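Long-range contacts in putative cathepsin d (Ixodes ricinus, PDB 5N7Q), which probably cleaves proteins as a pepsin-like aspartic endopeptidase of the peptidase A1 family, and binds the inhibitor pepstatin A: residues V155-L160 and Y323-R328; G184-V189 and G334-A339; P5-L10 and E171-G176. One frame throughout, in Å; residues are numbered along the deposited sequence.

The three contacts lie in the antiparallel interdomain sheet of the pepsin-like fold. Contact 1 is the middle one. Its strand 155-160 pairs on its other edge with 170-174 of contact 3, through V155 O and G175 N, 2.7 Å apart. Its strand 322-327 pairs with 332-337 of contact 2, where I325 O and G334 N are 2.8 Å apart. The centre of contact 1 is about 10 Å from that of contact 2 and 9 Å from that of contact 3. Contacts 2 and 3 do not touch; their centres are about 17 Å apart. F326 lies, side chain to side chain, about 7 Å from D227 and 9 Å from D36, the predicted catalytic aspartates.

Contact 1 (V155-L160 and Y323-R328); sequences VFSVYL and YTIFDR. Unlike the reference sequence in segment 155-160: L160 (reference Arg).
F156 and F326 form the tight part of this contact, on the face of the sheet that also carries V158 and T324. Their rings are nearly parallel, with 12° between the planes, but slid apart. The F156 and F326 centroids are 4.9 Å from each other, so overlap is slight. F326 CB sits over a face of the F156 ring, 3.6 Å from its centroid, in a CH-pi contact. CG of F156 stands between its backbone N and carbonyl carbon (chi1 59°), and the end of the ring leans toward the partner strand. V158 CG2 closes in on F326 CE1 at 3.7 Å. Outside the pair, W197 meets F326 and F141 meets F156, both edge-to-face. On the S157 face, buried V155 CG1 packs 3.6 Å from D327 CG.

The strands are antiparallel. F156 and F326 exchange two backbone bonds, the shorter from F326 N to F156 O at 2.8 Å. V158 N also bonds T324 O, but the return bond from T324 N to V158 O is weak, at 3.3 Å.

The grip is looser toward Y159, which is partly exposed and whose CB and backbone N lie by CE1 of the Y323 ring. There water 1 accepts from Y323 OH at 2.8 Å and donates to S157 O. Y323 OH also bonds D178 N.

The F156 side is largely apolar, and its F326 side chain lies near the predicted catalytic aspartates. The S157 side holds buried polar groups with partners: S157 OG bonds G176 O, and the D327 carboxylate is probably neutralised by its salt bridge to R332.

Contact 2 (G184-V189 and G334-A339); sequences GSITYV and GFAEVA
The Y188 ring meets G334 CA, which approaches it obliquely and comes to 3.4 Å from Y188 CD1. One face of this ring is occupied by I186 CG2, 3.5 Å above the plane of Y188 and offset toward the rim. R332 adds a cation-pi contact to Y188. The F335 ring has a lighter partner across the contact: V189 CG1 comes obliquely to 4.4 Å from F335 CE2. F318 packs edge-to-face with F335.

G334 makes the close approach possible. It has no side chain, and its CA takes I186 CG2 as well as the tyrosine ring. The I186 methyl CG2 lies anti to its own backbone N, and the other branch, CG1 (chi1 -66°), reaches A336 CB at 4.1 Å. I186 and Y188 both rest further on I325 of the neighbouring strand.

The backbone pairing is short and antiparallel. T187 and F335 form a hydrogen-bonded pair, with T187 N to F335 O at 2.9 Å and F335 N to T187 O at 2.8 Å. T187 O also takes a CA-H...O contact from G334 CA, at 3.3 Å.

Beyond T187, toward S185, water takes over from direct bonds. Water 2 donates to S185 O and F335 O and accepts from T187 OG1, the last at 2.8 Å. F335 O is thus gripped by both T187 N and a water. Farther out, E337 N gives its hydrogen bond to water 3. The F335 side chain continues inward onto T324 and I274.

The direct pairing thus rests on two bonds between T187 and F335. The Y188 ring packs on G334 on one face, and F335 turns to the other. The outer part, where S185 and E337 are exposed, is bridged by water.

Contact 3 (P5-L10 and E171-G176); sequences PYPEPL and EVLFGG
Y6 and F174 bind each other through two backbone hydrogen bonds. Y6 N reaches F174 O at 2.9 Å, and F174 N reaches Y6 O at 3.0 Å, coming from above the carbonyl plane. E8 and V172 repeat the exchange, with E8 N to V172 O at 2.8 Å. The strands are antiparallel. P7 and P9 fall at the non-hydrogen-bonded pairs, opposite L173 and E171, where no N-H has to face strand 171-174, so the prolines cost no hydrogen bond to this strand.

The side chains fill both faces. On the buried face the F174 ring has V172 CG1 over one of its sides, 3.5 Å above the plane of F174. The edge of the same ring faces Y6 O and E8 CB. The E8 chain leaves with CG anti to its backbone N (chi1 170°) and then bends, which carries its carboxylate away from V172. L10 CD1 touches V172 CG2 at 4.0 Å. On the other face L173 CD1 is shared by P5 and P7, with P5 CB at 3.9 Å. The extended E171 chain lays OE1 3.5 Å from P7 CB, while its OE2 has a weak bond to H181.

The next shell packs against these groups. F35, next to the predicted catalytic D36, lies against E8, L10, V172 and F174. F141 and M144 of helix 140-146 also cover F174, and Y6 OH bonds L149 O. The chain turns back through F174 and G175, the middle of a type II beta turn from L173 to G176.

Four backbone bonds and a largely hydrophobic inner face, which also holds the buried E8, thus fasten the N-terminal strand to the interdomain sheet. The exposed proline face adds van der Waals contacts to L173 and the E171 carboxylate, and no hydrogen bond of its own to strand 171-174.

Contact 1 (V155-L160 and Y323-R328)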
loop_
_atom_site.group_PDB
_atom_site.type_symbol
_atom_site.label_atom_id
_atom_site.label_comp_id
_atom_site.label_asym_id
_atom_site.label_seq_id
_atom_site.Cartn_x
_atom_site.Cartn_y
_atom_site.Cartn_z
ATOM N N VAL A 155 15.927 -0.542 -6.377
ATOM C CA VAL A 155 14.608 -1.167 -6.365
ATOM C C VAL A 155 14.243 -1.499 -4.939
ATOM O O VAL A 155 15.098 -1.579 -4.066
ATOM C CB VAL A 155 14.578 -2.481 -7.206
ATOM C CG1 VAL A 155 15.227 -2.282 -8.571
ATOM C CG2 VAL A 155 15.160 -3.669 -6.444
ATOM N N PHE A 156 12.942 -1.671 -4.696
ATOM C CA PHE A 156 12.485 -2.291 -3.462
ATOM C C PHE A 156 11.410 -3.298 -3.813
ATOM O O PHE A 156 10.669 -3.123 -4.780
ATOM C CB PHE A 156 12.028 -1.274 -2.404
ATOM C CG PHE A 156 10.901 -0.381 -2.826
ATOM C CD1 PHE A 156 9.577 -0.775 -2.639
ATOM C CD2 PHE A 156 11.136 0.846 -3.454
ATOM C CE1 PHE A 156 8.535 0.040 -3.036
ATOM C CE2 PHE A 156 10.076 1.670 -3.843
ATOM C CZ PHE A 156 8.772 1.247 -3.638
ATOM N N SER A 157 11.393 -4.387 -3.062
ATOM C CA SER A 157 10.510 -5.504 -3.348
ATOM C C SER A 157 9.646 -5.866 -2.141
ATOM O O SER A 157 10.146 -5.903 -1.017
ATOM C CB SER A 157 11.321 -6.722 -3.744
ATOM O OG SER A 157 12.130 -6.437 -4.870
ATOM N N VAL A 158 8.354 -6.102 -2.369
ATOM C CA VAL A 158 7.384 -6.252 -1.295
ATOM C C VAL A 158 6.722 -7.638 -1.272
ATOM O O VAL A 158 6.168 -8.095 -2.251
ATOM C CB VAL A 158 6.287 -5.162 -1.384
ATOM C CG1 VAL A 158 5.301 -5.342 -0.235
ATOM C CG2 VAL A 158 6.887 -3.751 -1.413
ATOM N N TYR A 159 6.872 -8.307 -0.135
ATOM C CA TYR A 159 6.178 -9.529 0.204
ATOM C C TYR A 159 5.116 -9.210 1.248
ATOM O O TYR A 159 5.455 -8.635 2.298
ATOM C CB TYR A 159 7.188 -10.552 0.773
ATOM C CG TYR A 159 6.539 -11.709 1.484
ATOM C CD1 TYR A 159 5.660 -12.552 0.819
ATOM C CD2 TYR A 159 6.762 -11.931 2.842
ATOM C CE1 TYR A 159 5.007 -13.578 1.476
ATOM C CE2 TYR A 159 6.149 -12.986 3.505
ATOM C CZ TYR A 159 5.275 -13.805 2.818
ATOM O OH TYR A 159 4.629 -14.833 3.483
ATOM N N LEU A 160 3.864 -9.618 0.993
ATOM C CA LEU A 160 2.766 -9.520 1.954
ATOM C C LEU A 160 2.212 -10.911 2.194
ATOM O O LEU A 160 1.800 -11.574 1.266
ATOM C CB LEU A 160 1.669 -8.596 1.452
ATOM C CG LEU A 160 2.098 -7.178 1.061
ATOM C CD1 LEU A 160 0.902 -6.392 0.539
ATOM C CD2 LEU A 160 2.757 -6.411 2.201
ATOM N N TYR A 323 4.320 -11.316 -5.457
ATOM C CA TYR A 323 5.500 -10.580 -5.014
ATOM C C TYR A 323 5.810 -9.471 -6.034
ATOM O O TYR A 323 5.731 -9.710 -7.241
ATOM C CB TYR A 323 6.654 -11.552 -4.942
ATOM C CG TYR A 323 7.939 -11.037 -4.344
ATOM C CD1 TYR A 323 7.985 -10.586 -3.018
ATOM C CD2 TYR A 323 9.118 -11.037 -5.062
ATOM C CE1 TYR A 323 9.157 -10.134 -2.450
ATOM C CE2 TYR A 323 10.295 -10.586 -4.505
ATOM C CZ TYR A 323 10.336 -10.154 -3.196
ATOM O OH TYR A 323 11.512 -9.732 -2.637
ATOM N N THR A 324 6.109 -8.263 -5.548
ATOM C CA THR A 324 6.131 -7.111 -6.421
ATOM C C THR A 324 7.439 -6.380 -6.254
ATOM O O THR A 324 7.892 -6.112 -5.146
ATOM C CB THR A 324 4.969 -6.172 -6.169
ATOM O OG1 THR A 324 3.741 -6.908 -6.289
ATOM C CG2 THR A 324 4.909 -5.066 -7.178
ATOM N N ILE A 325 8.033 -6.062 -7.390
ATOM C CA ILE A 325 9.305 -5.349 -7.507
ATOM C C ILE A 325 9.007 -3.951 -8.041
ATOM O O ILE A 325 8.419 -3.800 -9.107
ATOM C CB ILE A 325 10.273 -6.046 -8.479
ATOM C CG1 ILE A 325 10.667 -7.463 -7.998
ATOM C CG2 ILE A 325 11.550 -5.239 -8.595
ATOM C CD1 ILE A 325 9.612 -8.529 -8.210
ATOM N N PHE A 326 9.428 -2.930 -7.289
ATOM C CA PHE A 326 9.256 -1.523 -7.639
ATOM C C PHE A 326 10.657 -1.011 -8.031
ATOM O O PHE A 326 11.521 -0.835 -7.175
ATOM C CB PHE A 326 8.698 -0.759 -6.448
ATOM C CG PHE A 326 7.329 -1.192 -6.028
ATOM C CD1 PHE A 326 7.159 -2.283 -5.157
ATOM C CD2 PHE A 326 6.223 -0.495 -6.465
ATOM C CE1 PHE A 326 5.875 -2.676 -4.780
ATOM C CE2 PHE A 326 4.944 -0.887 -6.087
ATOM C CZ PHE A 326 4.780 -1.966 -5.226
ATOM N N ASP A 327 10.866 -0.791 -9.328
ATOM C CA ASP A 327 12.202 -0.548 -9.893
ATOM C C ASP A 327 12.330 0.892 -10.372
ATOM O O ASP A 327 11.741 1.264 -11.393
ATOM C CB ASP A 327 12.412 -1.571 -11.024
ATOM C CG ASP A 327 13.750 -1.462 -11.740
ATOM O OD1 ASP A 327 14.404 -0.406 -11.653
ATOM O OD2 ASP A 327 14.102 -2.494 -12.395
ATOM N N ARG A 328 13.129 1.676 -9.647
ATOM C CA ARG A 328 13.353 3.080 -9.987
ATOM C C ARG A 328 14.499 3.237 -10.968
ATOM O O ARG A 328 14.620 4.296 -11.584
ATOM C CB ARG A 328 13.636 3.949 -8.734
ATOM C CG ARG A 328 12.395 4.147 -7.875
ATOM C CD ARG A 328 11.384 5.120 -8.496
ATOM N NE ARG A 328 11.988 6.445 -8.653
ATOM C CZ ARG A 328 12.023 7.387 -7.712
ATOM N NH1 ARG A 328 11.476 7.168 -6.524
ATOM N NH2 ARG A 328 12.662 8.537 -7.933
HETATM O O HOH W 1 10.926 -8.755 -0.102
#

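Contact 2 (G184-V189 and G334-A339)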
loop_
_atom_site.group_PDB
_atom_site.type_symbol
_atom_site.label_atom_id
_atom_site.label_comp_id
_atom_site.label_asym_id
_atom_site.label_seq_id
_atom_site.Cartn_x
_atom_site.Cartn_y
_atom_site.Cartn_z
ATOM N N GLY A 184 9.023 -19.133 -10.161
ATOM C CA GLY A 184 8.976 -18.831 -11.588
ATOM C C GLY A 184 9.850 -17.633 -11.927
ATOM O O GLY A 184 10.938 -17.437 -11.362
ATOM N N SER A 185 9.360 -16.831 -12.868
ATOM C CA SER A 185 10.062 -15.675 -13.417
ATOM C C SER A 185 9.218 -14.427 -13.220
ATOM O O SER A 185 7.978 -14.494 -13.212
ATOM C CB SER A 185 10.306 -15.863 -14.913
ATOM O OG SER A 185 9.083 -15.870 -15.634
ATOM N N ILE A 186 9.885 -13.308 -13.036
ATOM C CA ILE A 186 9.233 -12.010 -12.918
ATOM C C ILE A 186 8.718 -11.571 -14.275
ATOM O O ILE A 186 9.440 -11.657 -15.285
ATOM C CB ILE A 186 10.222 -10.962 -12.368
ATOM C CG1 ILE A 186 10.612 -11.286 -10.926
ATOM C CG2 ILE A 186 9.574 -9.594 -12.310
ATOM C CD1 ILE A 186 11.904 -10.642 -10.469
ATOM N N THR A 187 7.475 -11.089 -14.279
ATOM C CA THR A 187 6.917 -10.319 -15.422
ATOM C C THR A 187 6.969 -8.830 -15.142
ATOM O O THR A 187 6.403 -8.384 -14.147
ATOM C CB THR A 187 5.453 -10.723 -15.644
ATOM O OG1 THR A 187 5.407 -12.118 -15.951
ATOM C CG2 THR A 187 4.844 -9.963 -16.807
ATOM N N TYR A 188 7.626 -8.067 -16.028
ATOM C CA TYR A 188 7.717 -6.623 -15.862
ATOM C C TYR A 188 6.705 -5.906 -16.736
ATOM O O TYR A 188 6.357 -6.387 -17.814
ATOM C CB TYR A 188 9.139 -6.148 -16.168
ATOM C CG TYR A 188 10.124 -6.450 -15.060
ATOM C CD1 TYR A 188 10.110 -5.715 -13.894
ATOM C CD2 TYR A 188 11.065 -7.476 -15.188
ATOM C CE1 TYR A 188 10.996 -5.974 -12.857
ATOM C CE2 TYR A 188 11.969 -7.756 -14.159
ATOM C CZ TYR A 188 11.944 -6.988 -13.002
ATOM O OH TYR A 188 12.814 -7.239 -11.971
ATOM N N VAL A 189 6.248 -4.760 -16.252
ATOM C CA VAL A 189 5.374 -3.835 -16.974
ATOM C C VAL A 189 5.994 -2.426 -16.795
ATOM O O VAL A 189 6.381 -2.046 -15.690
ATOM C CB VAL A 189 3.895 -3.924 -16.500
ATOM C CG1 VAL A 189 3.728 -3.545 -15.038
ATOM C CG2 VAL A 189 2.989 -3.139 -17.424
ATOM N N GLY A 334 7.508 -5.159 -11.409
ATOM C CA GLY A 334 7.635 -6.587 -11.678
ATOM C C GLY A 334 6.657 -7.349 -10.778
ATOM O O GLY A 334 6.500 -7.002 -9.587
ATOM N N PHE A 335 6.072 -8.435 -11.317
ATOM C CA PHE A 335 5.171 -9.304 -10.552
ATOM C C PHE A 335 5.628 -10.758 -10.721
ATOM O O PHE A 335 5.939 -11.189 -11.824
ATOM C CB PHE A 335 3.707 -9.202 -10.995
ATOM C CG PHE A 335 3.089 -7.849 -10.774
ATOM C CD1 PHE A 335 2.856 -7.364 -9.487
ATOM C CD2 PHE A 335 2.745 -7.058 -11.854
ATOM C CE1 PHE A 335 2.273 -6.116 -9.297
ATOM C CE2 PHE A 335 2.180 -5.813 -11.663
ATOM C CZ PHE A 335 1.947 -5.342 -10.403
ATOM N N ALA A 336 5.615 -11.513 -9.640
ATOM C CA ALA A 336 5.838 -12.969 -9.712
ATOM C C ALA A 336 4.977 -13.674 -8.669
ATOM O O ALA A 336 4.745 -13.150 -7.606
ATOM C CB ALA A 336 7.298 -13.318 -9.504
ATOM N N GLU A 337 4.626 -14.916 -8.943
ATOM C CA GLU A 337 3.888 -15.732 -7.998
ATOM C C GLU A 337 4.653 -15.838 -6.692
ATOM O O GLU A 337 5.818 -16.181 -6.687
ATOM C CB GLU A 337 3.739 -17.136 -8.581
ATOM C CG GLU A 337 2.870 -18.047 -7.757
ATOM C CD GLU A 337 2.557 -19.384 -8.429
ATOM O OE1 GLU A 337 3.015 -19.658 -9.569
ATOM O OE2 GLU A 337 1.827 -20.174 -7.790
ATOM N N VAL A 338 3.987 -15.574 -5.587
ATOM C CA VAL A 338 4.625 -15.603 -4.278
ATOM C C VAL A 338 5.054 -17.031 -3.910
ATOM O O VAL A 338 4.463 -17.999 -4.401
ATOM C CB VAL A 338 3.711 -14.922 -3.224
ATOM C CG1 VAL A 338 2.549 -15.831 -2.822
ATOM C CG2 VAL A 338 4.498 -14.448 -2.018
ATOM N N ALA A 339 6.096 -17.162 -3.088
ATOM C CA ALA A 339 6.552 -18.496 -2.651
ATOM C C ALA A 339 5.984 -18.837 -1.289
ATOM O O ALA A 339 6.731 -19.122 -0.328
ATOM C CB ALA A 339 8.061 -18.575 -2.618
ATOM O OXT ALA A 339 4.759 -18.816 -1.122
HETATM O O HOH W 2 5.387 -13.540 -13.591
HETATM O O HOH W 3 6.174 -16.140 -11.232
#

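Contact 3 (P5-L10 and E171-G176)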
loop_
_atom_site.group_PDB
_atom_site.type_symbol
_atom_site.label_atom_id
_atom_site.label_comp_id
_atom_site.label_asym_id
_atom_site.label_seq_id
_atom_site.Cartn_x
_atom_site.Cartn_y
_atom_site.Cartn_z
ATOM N N PRO A 5 21.366 -4.973 0.992
ATOM C CA PRO A 5 19.997 -4.441 1.075
ATOM C C PRO A 5 19.505 -4.369 2.515
ATOM O O PRO A 5 20.164 -4.878 3.434
ATOM C CB PRO A 5 19.209 -5.475 0.285
ATOM C CG PRO A 5 19.886 -6.759 0.663
ATOM C CD PRO A 5 21.357 -6.412 0.643
ATOM N N TYR A 6 18.351 -3.744 2.707
ATOM C CA TYR A 6 17.805 -3.493 4.056
ATOM C C TYR A 6 16.421 -4.129 4.160
ATOM O O TYR A 6 15.464 -3.593 3.609
ATOM C CB TYR A 6 17.733 -1.984 4.387
ATOM C CG TYR A 6 19.015 -1.277 4.041
ATOM C CD1 TYR A 6 20.103 -1.270 4.912
ATOM C CD2 TYR A 6 19.138 -0.652 2.825
ATOM C CE1 TYR A 6 21.280 -0.634 4.562
ATOM C CE2 TYR A 6 20.300 -0.002 2.458
ATOM C CZ TYR A 6 21.368 0.017 3.328
ATOM O OH TYR A 6 22.548 0.646 2.922
ATOM N N PRO A 7 16.318 -5.290 4.843
ATOM C CA PRO A 7 15.008 -5.926 5.004
ATOM C C PRO A 7 14.192 -5.260 6.085
ATOM O O PRO A 7 14.655 -5.154 7.226
ATOM C CB PRO A 7 15.351 -7.386 5.365
ATOM C CG PRO A 7 16.694 -7.304 5.976
ATOM C CD PRO A 7 17.398 -6.135 5.392
ATOM N N GLU A 8 12.991 -4.817 5.744
ATOM C CA GLU A 8 12.112 -4.187 6.685
ATOM C C GLU A 8 10.944 -5.146 6.995
ATOM O O GLU A 8 10.095 -5.393 6.134
ATOM C CB GLU A 8 11.588 -2.871 6.126
ATOM C CG GLU A 8 10.456 -2.222 6.926
ATOM C CD GLU A 8 10.842 -1.683 8.278
ATOM O OE1 GLU A 8 12.044 -1.734 8.625
ATOM O OE2 GLU A 8 9.935 -1.180 9.001
ATOM N N PRO A 9 10.918 -5.705 8.208
ATOM C CA PRO A 9 9.858 -6.661 8.542
ATOM C C PRO A 9 8.540 -5.996 8.838
ATOM O O PRO A 9 8.512 -4.986 9.545
ATOM C CB PRO A 9 10.395 -7.345 9.793
ATOM C CG PRO A 9 11.179 -6.273 10.453
ATOM C CD PRO A 9 11.835 -5.501 9.359
ATOM N N LEU A 10 7.453 -6.569 8.332
ATOM C CA LEU A 10 6.090 -6.062 8.530
ATOM C C LEU A 10 5.234 -6.953 9.431
ATOM O O LEU A 10 5.383 -8.181 9.445
ATOM C CB LEU A 10 5.365 -5.899 7.192
ATOM C CG LEU A 10 6.116 -5.088 6.144
ATOM C CD1 LEU A 10 5.372 -5.142 4.814
ATOM C CD2 LEU A 10 6.293 -3.646 6.610
ATOM N N GLU A 171 7.422 -8.154 4.236
ATOM C CA GLU A 171 8.727 -7.513 4.159
ATOM C C GLU A 171 8.728 -6.486 3.066
ATOM O O GLU A 171 8.240 -6.759 1.983
ATOM C CB GLU A 171 9.812 -8.546 3.869
ATOM C CG GLU A 171 11.193 -7.969 3.619
ATOM C CD GLU A 171 12.216 -9.045 3.338
ATOM O OE1 GLU A 171 12.784 -9.517 4.342
ATOM O OE2 GLU A 171 12.393 -9.465 2.167
ATOM N N VAL A 172 9.334 -5.334 3.335
ATOM C CA VAL A 172 9.789 -4.455 2.255
ATOM C C VAL A 172 11.305 -4.583 2.194
ATOM O O VAL A 172 11.967 -4.259 3.172
ATOM C CB VAL A 172 9.373 -2.984 2.450
ATOM C CG1 VAL A 172 9.820 -2.183 1.245
ATOM C CG2 VAL A 172 7.861 -2.828 2.641
ATOM N N LEU A 173 11.834 -5.072 1.077
ATOM C CA LEU A 173 13.278 -5.218 0.915
ATOM C C LEU A 173 13.816 -4.045 0.135
ATOM O O LEU A 173 13.597 -3.931 -1.075
ATOM C CB LEU A 173 13.612 -6.530 0.224
ATOM C CG LEU A 173 15.104 -6.812 0.029
ATOM C CD1 LEU A 173 15.800 -6.945 1.362
ATOM C CD2 LEU A 173 15.252 -8.110 -0.737
ATOM N N PHE A 174 14.530 -3.167 0.822
ATOM C CA PHE A 174 15.124 -2.003 0.167
ATOM C C PHE A 174 16.460 -2.348 -0.492
ATOM O O PHE A 174 17.387 -2.763 0.202
ATOM C CB PHE A 174 15.291 -0.860 1.177
ATOM C CG PHE A 174 13.977 -0.286 1.642
ATOM C CD1 PHE A 174 13.328 0.661 0.875
ATOM C CD2 PHE A 174 13.360 -0.724 2.795
ATOM C CE1 PHE A 174 12.096 1.168 1.261
ATOM C CE2 PHE A 174 12.133 -0.206 3.197
ATOM C CZ PHE A 174 11.514 0.746 2.435
ATOM N N GLY A 175 16.544 -2.191 -1.813
ATOM C CA GLY A 175 17.804 -2.446 -2.513
ATOM C C GLY A 175 18.010 -3.879 -2.943
ATOM O O GLY A 175 19.119 -4.307 -3.209
ATOM N N GLY A 176 16.933 -4.642 -3.058
ATOM C CA GLY A 176 17.077 -6.005 -3.545
ATOM C C GLY A 176 15.771 -6.662 -3.939
ATOM O O GLY A 176 14.675 -6.121 -3.663
#